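Local coordinates for protein UDP-galactopyranose mutase (Deinococcus radiodurans, PDB 3HDQ) that binds FAD and UDP-galactopyranose and probably catalyses, as a flavoenzyme, the interconversion of UDP-galactopyranose and UDP-galactofuranose, at residues A[174-179]-A[194-199]; A[118-121]-A[127-130]; A[200-205]-A[209-214]. All coordinates share one frame; numbering follows the deposited sequence.

Contact 1: A[174-179]-A[194-199]; sequences KFFRGY and SVTARV. With GDU (galactose-uridine-5'-diphosphate), chain K.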
loop_
_atom_site.group_PDB
_atom_site.type_symbol
_atom_site.label_atom_id
_atom_site.label_comp_id
_atom_site.label_asym_id
_atom_site.label_seq_id
_atom_site.Cartn_x
_atom_site.Cartn_y
_atom_site.Cartn_z
ATOM N N LYS A 174 -34.176 -22.260 10.683
ATOM C CA LYS A 174 -33.907 -20.999 11.364
ATOM C C LYS A 174 -32.497 -20.442 11.166
ATOM O O LYS A 174 -32.325 -19.226 11.109
ATOM C CB LYS A 174 -34.268 -21.099 12.851
ATOM C CG LYS A 174 -35.659 -20.570 13.114
ATOM C CD LYS A 174 -36.282 -21.090 14.386
ATOM C CE LYS A 174 -37.729 -20.583 14.480
ATOM N NZ LYS A 174 -38.626 -21.548 15.182
ATOM N N PHE A 175 -31.509 -21.327 11.042
ATOM C CA PHE A 175 -30.111 -20.910 10.945
ATOM C C PHE A 175 -29.453 -21.188 9.578
ATOM O O PHE A 175 -28.573 -20.439 9.156
ATOM C CB PHE A 175 -29.280 -21.553 12.069
ATOM C CG PHE A 175 -29.611 -21.031 13.445
ATOM C CD1 PHE A 175 -30.674 -21.552 14.164
ATOM C CD2 PHE A 175 -28.858 -20.014 14.016
ATOM C CE1 PHE A 175 -30.985 -21.062 15.419
ATOM C CE2 PHE A 175 -29.169 -19.522 15.275
ATOM C CZ PHE A 175 -30.234 -20.042 15.973
ATOM N N PHE A 176 -29.870 -22.257 8.893
ATOM C CA PHE A 176 -29.173 -22.691 7.677
ATOM C C PHE A 176 -29.888 -22.493 6.340
ATOM O O PHE A 176 -29.280 -21.987 5.390
ATOM C CB PHE A 176 -28.707 -24.141 7.807
ATOM C CG PHE A 176 -27.562 -24.305 8.744
ATOM C CD1 PHE A 176 -26.263 -24.202 8.287
ATOM C CD2 PHE A 176 -27.785 -24.524 10.091
ATOM C CE1 PHE A 176 -25.209 -24.341 9.152
ATOM C CE2 PHE A 176 -26.733 -24.659 10.965
ATOM C CZ PHE A 176 -25.446 -24.566 10.499
ATOM N N ARG A 177 -31.153 -22.898 6.254
ATOM C CA ARG A 177 -31.852 -22.858 4.975
ATOM C C ARG A 177 -31.828 -21.476 4.337
ATOM O O ARG A 177 -31.358 -21.321 3.207
ATOM C CB ARG A 177 -33.293 -23.349 5.094
ATOM C CG ARG A 177 -33.971 -23.505 3.729
ATOM C CD ARG A 177 -35.387 -24.033 3.835
ATOM N NE ARG A 177 -36.198 -23.212 4.729
ATOM C CZ ARG A 177 -37.526 -23.144 4.679
ATOM N NH1 ARG A 177 -38.196 -23.843 3.765
ATOM N NH2 ARG A 177 -38.185 -22.368 5.532
ATOM N N GLY A 178 -32.337 -20.480 5.053
ATOM C CA GLY A 178 -32.394 -19.122 4.531
ATOM C C GLY A 178 -31.029 -18.530 4.175
ATOM O O GLY A 178 -30.877 -17.878 3.142
ATOM N N TYR A 179 -30.036 -18.754 5.035
ATOM C CA TYR A 179 -28.699 -18.202 4.820
ATOM C C TYR A 179 -28.096 -18.781 3.544
ATOM O O TYR A 179 -27.608 -18.044 2.670
ATOM C CB TYR A 179 -27.786 -18.518 6.009
ATOM C CG TYR A 179 -26.448 -17.823 5.943
ATOM C CD1 TYR A 179 -26.206 -16.685 6.703
ATOM C CD2 TYR A 179 -25.429 -18.289 5.108
ATOM C CE1 TYR A 179 -24.988 -16.030 6.645
ATOM C CE2 TYR A 179 -24.208 -17.640 5.040
ATOM C CZ TYR A 179 -23.993 -16.512 5.819
ATOM O OH TYR A 179 -22.793 -15.856 5.779
ATOM N N SER A 194 -20.486 -30.760 2.341
ATOM C CA SER A 194 -19.289 -30.124 2.899
ATOM C C SER A 194 -19.424 -28.615 3.128
ATOM O O SER A 194 -18.618 -28.021 3.836
ATOM C CB SER A 194 -18.082 -30.396 2.001
ATOM O OG SER A 194 -18.260 -29.766 0.743
ATOM N N VAL A 195 -20.425 -28.003 2.508
ATOM C CA VAL A 195 -20.639 -26.570 2.627
ATOM C C VAL A 195 -21.204 -26.223 4.007
ATOM O O VAL A 195 -20.585 -25.465 4.749
ATOM C CB VAL A 195 -21.563 -26.037 1.505
ATOM C CG1 VAL A 195 -21.930 -24.584 1.747
ATOM C CG2 VAL A 195 -20.883 -26.203 0.156
ATOM N N THR A 196 -22.355 -26.791 4.363
ATOM C CA THR A 196 -22.923 -26.534 5.687
ATOM C C THR A 196 -22.188 -27.293 6.798
ATOM O O THR A 196 -22.188 -26.851 7.944
ATOM C CB THR A 196 -24.437 -26.820 5.764
ATOM O OG1 THR A 196 -24.680 -28.203 5.503
ATOM C CG2 THR A 196 -25.196 -25.961 4.764
ATOM N N ALA A 197 -21.563 -28.419 6.459
ATOM C CA ALA A 197 -20.724 -29.143 7.407
ATOM C C ALA A 197 -19.559 -28.293 7.920
ATOM O O ALA A 197 -18.917 -28.650 8.908
ATOM C CB ALA A 197 -20.192 -30.440 6.789
ATOM N N ARG A 198 -19.276 -27.181 7.247
ATOM C CA ARG A 198 -18.251 -26.247 7.716
ATOM C C ARG A 198 -18.550 -25.702 9.110
ATOM O O ARG A 198 -17.642 -25.367 9.864
ATOM C CB ARG A 198 -18.092 -25.073 6.746
ATOM C CG ARG A 198 -17.256 -25.389 5.515
ATOM C CD ARG A 198 -17.323 -24.261 4.475
ATOM N NE ARG A 198 -16.744 -22.993 4.933
ATOM C CZ ARG A 198 -15.456 -22.668 4.823
ATOM N NH1 ARG A 198 -14.597 -23.526 4.289
ATOM N NH2 ARG A 198 -15.021 -21.493 5.260
ATOM N N VAL A 199 -19.832 -25.599 9.439
ATOM C CA VAL A 199 -20.240 -25.053 10.720
ATOM C C VAL A 199 -20.739 -26.167 11.627
ATOM O O VAL A 199 -21.890 -26.574 11.548
ATOM C CB VAL A 199 -21.350 -24.001 10.539
ATOM C CG1 VAL A 199 -21.709 -23.368 11.865
ATOM C CG2 VAL A 199 -20.918 -22.947 9.512
HETATM N N1 GDU K . -24.120 -21.178 7.079
HETATM C C2 GDU K . -25.272 -20.837 7.427
HETATM N N3 GDU K . -25.787 -20.060 8.281
HETATM C C4 GDU K . -24.871 -19.405 9.017
HETATM C C5 GDU K . -23.440 -19.679 8.744
HETATM C C6 GDU K . -23.123 -20.557 7.772
HETATM O O2 GDU K . -26.269 -21.486 6.651
HETATM O O4 GDU K . -25.208 -18.585 9.868
HETATM C C1D GDU K . -23.833 -22.097 6.015
HETATM C C2D GDU K . -23.860 -21.569 4.561
HETATM O O2D GDU K . -24.168 -22.587 3.616
HETATM C C3D GDU K . -22.439 -21.063 4.423
HETATM C C4D GDU K . -21.705 -22.255 5.033
HETATM O O4D GDU K . -22.531 -22.705 6.111
HETATM O O3D GDU K . -22.107 -20.822 3.058
HETATM C C5D GDU K . -20.223 -22.062 5.318
HETATM O O5D GDU K . -20.193 -21.017 6.308
HETATM P PA GDU K . -18.986 -19.978 6.419
HETATM O O1A GDU K . -19.115 -19.265 7.721
HETATM O O2A GDU K . -17.728 -20.743 6.410
HETATM O O3A GDU K . -19.090 -18.883 5.273
HETATM P PB GDU K . -17.827 -18.114 4.708
HETATM O O1B GDU K . -18.451 -17.260 3.668
HETATM O O2B GDU K . -16.787 -18.930 4.036
HETATM O O3B GDU K . -17.152 -17.114 5.769
HETATM C "C1'" GDU K . -15.867 -16.466 5.839
HETATM C "C2'" GDU K . -14.849 -17.438 6.470
HETATM C "C3'" GDU K . -15.528 -17.996 7.743
HETATM C "C4'" GDU K . -15.642 -16.828 8.768
HETATM C "C5'" GDU K . -16.354 -15.631 8.078
HETATM C "C6'" GDU K . -16.275 -14.308 8.891
HETATM O "O2'" GDU K . -14.436 -18.455 5.538
HETATM O "O3'" GDU K . -14.750 -19.106 8.243
HETATM O "O4'" GDU K . -14.309 -16.477 9.194
HETATM O "O5'" GDU K . -16.022 -15.309 6.698
HETATM O "O6'" GDU K . -17.480 -14.047 9.649
#

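Contact 2: A[118-121]-A[127-130]; sequences QLLP and DTVN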
loop_
_atom_site.group_PDB
_atom_site.type_symbol
_atom_site.label_atom_id
_atom_site.label_comp_id
_atom_site.label_asym_id
_atom_site.label_seq_id
_atom_site.Cartn_x
_atom_site.Cartn_y
_atom_site.Cartn_z
ATOM N N GLN A 118 -33.424 -11.927 18.061
ATOM C CA GLN A 118 -32.379 -12.047 19.065
ATOM C C GLN A 118 -31.044 -12.281 18.383
ATOM O O GLN A 118 -30.996 -12.779 17.257
ATOM C CB GLN A 118 -32.643 -13.256 19.959
ATOM C CG GLN A 118 -33.948 -13.244 20.694
ATOM C CD GLN A 118 -34.347 -14.646 21.127
ATOM O OE1 GLN A 118 -35.218 -15.264 20.517
ATOM N NE2 GLN A 118 -33.687 -15.166 22.158
ATOM N N LEU A 119 -29.959 -11.963 19.083
ATOM C CA LEU A 119 -28.617 -12.303 18.614
ATOM C C LEU A 119 -28.106 -13.544 19.339
ATOM O O LEU A 119 -27.823 -13.514 20.536
ATOM C CB LEU A 119 -27.662 -11.122 18.785
ATOM C CG LEU A 119 -28.075 -9.904 17.959
ATOM C CD1 LEU A 119 -27.158 -8.710 18.240
ATOM C CD2 LEU A 119 -28.090 -10.255 16.471
ATOM N N LEU A 120 -28.002 -14.637 18.594
ATOM C CA LEU A 120 -27.724 -15.945 19.164
ATOM C C LEU A 120 -26.440 -16.520 18.597
ATOM O O LEU A 120 -26.148 -16.322 17.432
ATOM C CB LEU A 120 -28.895 -16.888 18.844
ATOM C CG LEU A 120 -30.005 -17.100 19.882
ATOM C CD1 LEU A 120 -30.063 -15.959 20.890
ATOM C CD2 LEU A 120 -31.351 -17.300 19.188
ATOM N N PRO A 121 -25.686 -17.271 19.412
ATOM C CA PRO A 121 -24.440 -17.867 18.928
ATOM C C PRO A 121 -24.659 -18.810 17.745
ATOM O O PRO A 121 -25.570 -19.647 17.763
ATOM C CB PRO A 121 -23.938 -18.674 20.137
ATOM C CG PRO A 121 -24.644 -18.097 21.314
ATOM C CD PRO A 121 -25.963 -17.625 20.816
ATOM N N ASP A 127 -26.341 -22.716 24.635
ATOM C CA ASP A 127 -26.947 -21.414 24.921
ATOM C C ASP A 127 -27.883 -21.002 23.796
ATOM O O ASP A 127 -28.929 -20.395 24.043
ATOM C CB ASP A 127 -25.873 -20.325 25.128
ATOM C CG ASP A 127 -24.961 -20.614 26.314
ATOM O OD1 ASP A 127 -25.472 -20.971 27.390
ATOM O OD2 ASP A 127 -23.728 -20.471 26.176
ATOM N N THR A 128 -27.504 -21.318 22.559
ATOM C CA THR A 128 -28.361 -21.010 21.411
ATOM C C THR A 128 -29.742 -21.658 21.556
ATOM O O THR A 128 -30.774 -21.013 21.356
ATOM C CB THR A 128 -27.753 -21.493 20.078
ATOM O OG1 THR A 128 -26.436 -20.948 19.918
ATOM C CG2 THR A 128 -28.623 -21.047 18.926
ATOM N N VAL A 129 -29.750 -22.943 21.882
ATOM C CA VAL A 129 -31.000 -23.675 22.057
ATOM C C VAL A 129 -31.799 -23.155 23.270
ATOM O O VAL A 129 -32.981 -22.832 23.150
ATOM C CB VAL A 129 -30.735 -25.186 22.189
ATOM C CG1 VAL A 129 -32.032 -25.943 22.473
ATOM C CG2 VAL A 129 -30.056 -25.707 20.920
ATOM N N ASN A 130 -31.154 -23.069 24.428
ATOM C CA ASN A 130 -31.828 -22.544 25.600
ATOM C C ASN A 130 -32.440 -21.168 25.335
ATOM O O ASN A 130 -33.597 -20.933 25.643
ATOM C CB ASN A 130 -30.881 -22.524 26.806
ATOM C CG ASN A 130 -30.672 -23.918 27.407
ATOM O OD1 ASN A 130 -31.485 -24.822 27.196
ATOM N ND2 ASN A 130 -29.586 -24.092 28.155
#

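Contact 3: A[200-205]-A[209-214]; sequences PTRTNR and YFADTY. With GDU (galactose-uridine-5'-diphosphate), chain K.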
loop_
_atom_site.group_PDB
_atom_site.type_symbol
_atom_site.label_atom_id
_atom_site.label_comp_id
_atom_site.label_asym_id
_atom_site.label_seq_id
_atom_site.Cartn_x
_atom_site.Cartn_y
_atom_site.Cartn_z
ATOM N N PRO A 200 -19.881 -26.637 12.531
ATOM C CA PRO A 200 -20.279 -27.774 13.367
ATOM C C PRO A 200 -21.387 -27.385 14.354
ATOM O O PRO A 200 -21.470 -26.221 14.750
ATOM C CB PRO A 200 -18.992 -28.066 14.132
ATOM C CG PRO A 200 -18.463 -26.648 14.433
ATOM C CD PRO A 200 -18.792 -25.852 13.157
ATOM N N THR A 201 -22.240 -28.333 14.725
ATOM C CA THR A 201 -23.165 -28.120 15.832
ATOM C C THR A 201 -22.529 -28.586 17.125
ATOM O O THR A 201 -21.815 -29.576 17.148
ATOM C CB THR A 201 -24.514 -28.821 15.633
ATOM O OG1 THR A 201 -24.355 -29.912 14.714
ATOM C CG2 THR A 201 -25.554 -27.817 15.094
ATOM N N ARG A 202 -22.775 -27.850 18.201
ATOM C CA ARG A 202 -22.138 -28.142 19.472
ATOM C C ARG A 202 -23.164 -28.428 20.546
ATOM O O ARG A 202 -24.264 -27.876 20.522
ATOM C CB ARG A 202 -21.270 -26.963 19.907
ATOM C CG ARG A 202 -20.246 -26.556 18.870
ATOM C CD ARG A 202 -19.413 -25.398 19.366
ATOM N NE ARG A 202 -18.263 -25.164 18.509
ATOM C CZ ARG A 202 -17.679 -23.981 18.369
ATOM N NH1 ARG A 202 -18.148 -22.926 19.028
ATOM N NH2 ARG A 202 -16.641 -23.850 17.558
ATOM N N THR A 203 -22.793 -29.290 21.488
ATOM C CA THR A 203 -23.594 -29.516 22.686
ATOM C C THR A 203 -22.987 -28.814 23.907
ATOM O O THR A 203 -23.608 -28.774 24.970
ATOM C CB THR A 203 -23.745 -31.014 23.002
ATOM O OG1 THR A 203 -22.454 -31.586 23.235
ATOM C CG2 THR A 203 -24.421 -31.739 21.843
ATOM N N ASN A 204 -21.779 -28.263 23.758
ATOM C CA ASN A 204 -21.157 -27.491 24.836
ATOM C C ASN A 204 -21.573 -26.014 24.795
ATOM O O ASN A 204 -22.531 -25.652 24.097
ATOM C CB ASN A 204 -19.630 -27.651 24.820
ATOM C CG ASN A 204 -18.983 -27.039 23.585
ATOM O OD1 ASN A 204 -19.591 -26.227 22.896
ATOM N ND2 ASN A 204 -17.740 -27.438 23.300
ATOM N N ARG A 205 -20.856 -25.165 25.528
ATOM C CA ARG A 205 -21.157 -23.734 25.551
ATOM C C ARG A 205 -20.083 -22.859 24.875
ATOM O O ARG A 205 -19.952 -21.678 25.179
ATOM C CB ARG A 205 -21.385 -23.266 26.987
ATOM C CG ARG A 205 -22.438 -24.083 27.732
ATOM C CD ARG A 205 -22.709 -23.485 29.103
ATOM N NE ARG A 205 -23.422 -22.217 28.998
ATOM C CZ ARG A 205 -23.772 -21.477 30.043
ATOM N NH1 ARG A 205 -23.459 -21.873 31.265
ATOM N NH2 ARG A 205 -24.435 -20.344 29.868
ATOM N N TYR A 209 -16.344 -19.083 16.773
ATOM C CA TYR A 209 -16.716 -19.577 15.474
ATOM C C TYR A 209 -15.777 -20.701 15.073
ATOM O O TYR A 209 -16.166 -21.603 14.333
ATOM C CB TYR A 209 -16.710 -18.444 14.468
ATOM C CG TYR A 209 -17.595 -18.707 13.294
ATOM C CD1 TYR A 209 -18.973 -18.775 13.443
ATOM C CD2 TYR A 209 -17.055 -18.892 12.025
ATOM C CE1 TYR A 209 -19.786 -19.014 12.356
ATOM C CE2 TYR A 209 -17.852 -19.133 10.948
ATOM C CZ TYR A 209 -19.213 -19.195 11.109
ATOM O OH TYR A 209 -19.997 -19.435 10.010
ATOM N N PHE A 210 -14.543 -20.648 15.575
ATOM C CA PHE A 210 -13.557 -21.693 15.322
ATOM C C PHE A 210 -13.030 -22.231 16.628
ATOM O O PHE A 210 -12.873 -21.481 17.597
ATOM C CB PHE A 210 -12.358 -21.152 14.530
ATOM C CG PHE A 210 -12.740 -20.316 13.350
ATOM C CD1 PHE A 210 -12.532 -18.944 13.359
ATOM C CD2 PHE A 210 -13.319 -20.894 12.237
ATOM C CE1 PHE A 210 -12.895 -18.161 12.274
ATOM C CE2 PHE A 210 -13.685 -20.113 11.142
ATOM C CZ PHE A 210 -13.469 -18.743 11.160
ATOM N N ALA A 211 -12.703 -23.519 16.642
ATOM C CA ALA A 211 -12.098 -24.142 17.818
ATOM C C ALA A 211 -10.641 -24.492 17.576
ATOM O O ALA A 211 -10.037 -25.208 18.371
ATOM C CB ALA A 211 -12.877 -25.395 18.223
ATOM N N ASP A 212 -10.077 -23.986 16.487
ATOM C CA ASP A 212 -8.693 -24.283 16.128
ATOM C C ASP A 212 -7.713 -23.877 17.236
ATOM O O ASP A 212 -7.991 -22.963 18.020
ATOM C CB ASP A 212 -8.281 -23.539 14.848
ATOM C CG ASP A 212 -9.252 -23.732 13.683
ATOM O OD1 ASP A 212 -8.851 -23.433 12.534
ATOM O OD2 ASP A 212 -10.404 -24.157 13.889
ATOM N N THR A 213 -6.555 -24.536 17.253
ATOM C CA THR A 213 -5.468 -24.260 18.195
ATOM C C THR A 213 -4.827 -22.858 18.073
ATOM O O THR A 213 -4.569 -22.194 19.084
ATOM C CB THR A 213 -4.355 -25.324 18.039
ATOM O OG1 THR A 213 -4.942 -26.629 18.092
ATOM C CG2 THR A 213 -3.297 -25.198 19.143
ATOM N N TYR A 214 -4.554 -22.426 16.844
ATOM C CA TYR A 214 -3.919 -21.124 16.594
ATOM C C TYR A 214 -4.911 -20.149 15.993
ATOM O O TYR A 214 -5.299 -20.288 14.834
ATOM C CB TYR A 214 -2.701 -21.274 15.674
ATOM C CG TYR A 214 -1.745 -22.328 16.188
ATOM C CD1 TYR A 214 -1.756 -23.619 15.666
ATOM C CD2 TYR A 214 -0.867 -22.047 17.232
ATOM C CE1 TYR A 214 -0.899 -24.598 16.146
ATOM C CE2 TYR A 214 -0.010 -23.013 17.724
ATOM C CZ TYR A 214 -0.026 -24.291 17.176
ATOM O OH TYR A 214 0.824 -25.260 17.664
HETATM N N1 GDU K . -24.120 -21.178 7.079
HETATM C C2 GDU K . -25.272 -20.837 7.427
HETATM N N3 GDU K . -25.787 -20.060 8.281
HETATM C C4 GDU K . -24.871 -19.405 9.017
HETATM C C5 GDU K . -23.440 -19.679 8.744
HETATM C C6 GDU K . -23.123 -20.557 7.772
HETATM O O2 GDU K . -26.269 -21.486 6.651
HETATM O O4 GDU K . -25.208 -18.585 9.868
HETATM C C1D GDU K . -23.833 -22.097 6.015
HETATM C C2D GDU K . -23.860 -21.569 4.561
HETATM O O2D GDU K . -24.168 -22.587 3.616
HETATM C C3D GDU K . -22.439 -21.063 4.423
HETATM C C4D GDU K . -21.705 -22.255 5.033
HETATM O O4D GDU K . -22.531 -22.705 6.111
HETATM O O3D GDU K . -22.107 -20.822 3.058
HETATM C C5D GDU K . -20.223 -22.062 5.318
HETATM O O5D GDU K . -20.193 -21.017 6.308
HETATM P PA GDU K . -18.986 -19.978 6.419
HETATM O O1A GDU K . -19.115 -19.265 7.721
HETATM O O2A GDU K . -17.728 -20.743 6.410
HETATM O O3A GDU K . -19.090 -18.883 5.273
HETATM P PB GDU K . -17.827 -18.114 4.708
HETATM O O1B GDU K . -18.451 -17.260 3.668
HETATM O O2B GDU K . -16.787 -18.930 4.036
HETATM O O3B GDU K . -17.152 -17.114 5.769
HETATM C "C1'" GDU K . -15.867 -16.466 5.839
HETATM C "C2'" GDU K . -14.849 -17.438 6.470
HETATM C "C3'" GDU K . -15.528 -17.996 7.743
HETATM C "C4'" GDU K . -15.642 -16.828 8.768
HETATM C "C5'" GDU K . -16.354 -15.631 8.078
HETATM C "C6'" GDU K . -16.275 -14.308 8.891
HETATM O "O2'" GDU K . -14.436 -18.455 5.538
HETATM O "O3'" GDU K . -14.750 -19.106 8.243
HETATM O "O4'" GDU K . -14.309 -16.477 9.194
HETATM O "O5'" GDU K . -16.022 -15.309 6.698
HETATM O "O6'" GDU K . -17.480 -14.047 9.649
#

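Contact 1: A[174-179]-A[194-199]
Phe176 leans out of its helix toward Thr196 and Val199, and the uracil of the bound nucleotide lies against the same ring. Phe176 CB is 3.8 Å from uracil O2. A chi1 of -72° sets CG anti to the carbonyl carbon, also by O2, and sends the ring toward both residues. Phe176 CD1 comes nearer, 3.2 Å from O2, and also meets Thr196 CB at 4.1 Å, an oblique approach. Phe176 CE1 lies 3.9 Å from uracil N1 and 4.1 Å from Val199 CB, which sits at the ring edge close to its plane. CZ, at the tip, touches the CB and CG1 of Val199. No hydrogen bond joins the two segments; the nucleotide bridges them. Uracil N3 donates to Phe175 O at 2.9 Å, and Tyr179 lays one ring face over the base. From 194-199, Arg198 bends at chi3 (64°) and grips phosphate oxygen O2A with NE (2.9 Å) and NH2 (3.0 Å), while the NH2 also reaches Asn372. The buried Thr196 hydroxyl is bound by Ser159 O at the start of helix 159-184. That helix thus receives the loop that follows it, while Phe175 packs on Ala113 and Val115 of strand 111-115 and Thr128 of helix 126-133.

Contact 2: A[118-121]-A[127-130]
Pro121 O accepts a hydrogen bond from the hydroxyl of Thr128, with OG1 2.7 Å from the oxygen. The donor approaches at a C=O...OG1 angle of 126° and is tilted 27° from the carbonyl plane. Thr128 reaches it because chi1 of -55° sets OG1 beside the backbone N and turns the methyl the other way. The same hydroxyl lies alongside the proline ring: Pro121 CB is 3.4 Å from Thr128 OG1, with CD at 3.5 Å and CG at 3.6 Å, and the two side chains run past one another in opposite directions. The methyl takes the apolar share of the contact, with Thr128 CG2 at 4.2 Å from Leu120 CB. Thr128 is buried; its hydroxyl is hydrogen-bonded and its methyl lies against the strand. Its backbone N is bound by the side chain of Asn125, a hydrogen bond at the start of the helix. Further along the same pair of elements, Gln118 NE2 bonds to Arg131 O, and Leu120 also packs on Arg131 and Leu132. Strand 118-122 is an outermost strand, within this chain, of the mixed sheet and forms a beta hairpin with 111-115, Leu120 pairing with Ala113. A short connection then leads into helix 126-133, giving a beta hairpin followed by a helix that packs back on the outermost strand beside the nucleotide pocket.

Contact 3: A[200-205]-A[209-214]
The NH2 end of the Arg202 guanidinium approaches the backbone of Tyr209, Phe210 and Ala211: Phe210 C lies at the edge of the group, near its plane, 4.1 Å from NH2, while Tyr209 O and Ala211 N stand obliquely to it. The 4.0 Å from Arg202 NH2 to Tyr209 O is too long for a hydrogen bond and leaves a loose approach. Ala211 CB completes the contact, 4.1 Å from the same nitrogen. Across the neighbouring aromatic pair, one face of the Phe210 ring has Tyr209 CB over its centre, 4.3 Å above the plane, and Phe210 is also stacked with the ring of His88. The edge of Phe210 is turned to the galactose, its CZ 3.1 Å from O4' and 3.2 Å from O3'. Tyr209 presents its own edge to the ligand, and its hydroxyl donates to phosphate oxygen O1A; the bond is very short as modelled, and its exact length is doubtful. Both segments belong to the irregular loop between helix 159-184 and strand 214-218, which bends sharply between the two segments so that one arm carries Arg202 and the other lines the substrate pocket. There the Phe210 side chain also comes within about 5 Å of the FAD, nearest atom to nearest atom. The first arm is pinned by backbone bonds of Arg202 with Ile124 and of Asn204 with Leu126, the second by Tyr209 with His109. Arg202 spans the gap because its chain is extended from CG to NE, chi2 and chi3 both near 180° (-179° and 169°). Its strongest polar partner is the carbonyl of Arg208, whose bond to NH1 holds the guanidinium within the bend.

Contacts 1 and 2 are buried, whereas contact 3 is partly exposed and joins two arms of one loop rather than a helix to its surroundings. Contacts 1 and 3 share the nucleotide: the former takes the uracil and one phosphate oxygen, the latter another phosphate oxygen and two galactose oxygens at the edge of Phe210, and Val199 CG2 packs on Tyr209 OH between them. Contact 2 does not touch the ligand, yet it backs the pocket wall through Thr128 against Phe175. Its chemistry is a hydroxyl-to-carbonyl bond, against apolar packing in contact 1 and loose guanidinium contacts in contact 3. A salt bridge, Asp127 to Arg205, ties 127-130 to 200-205.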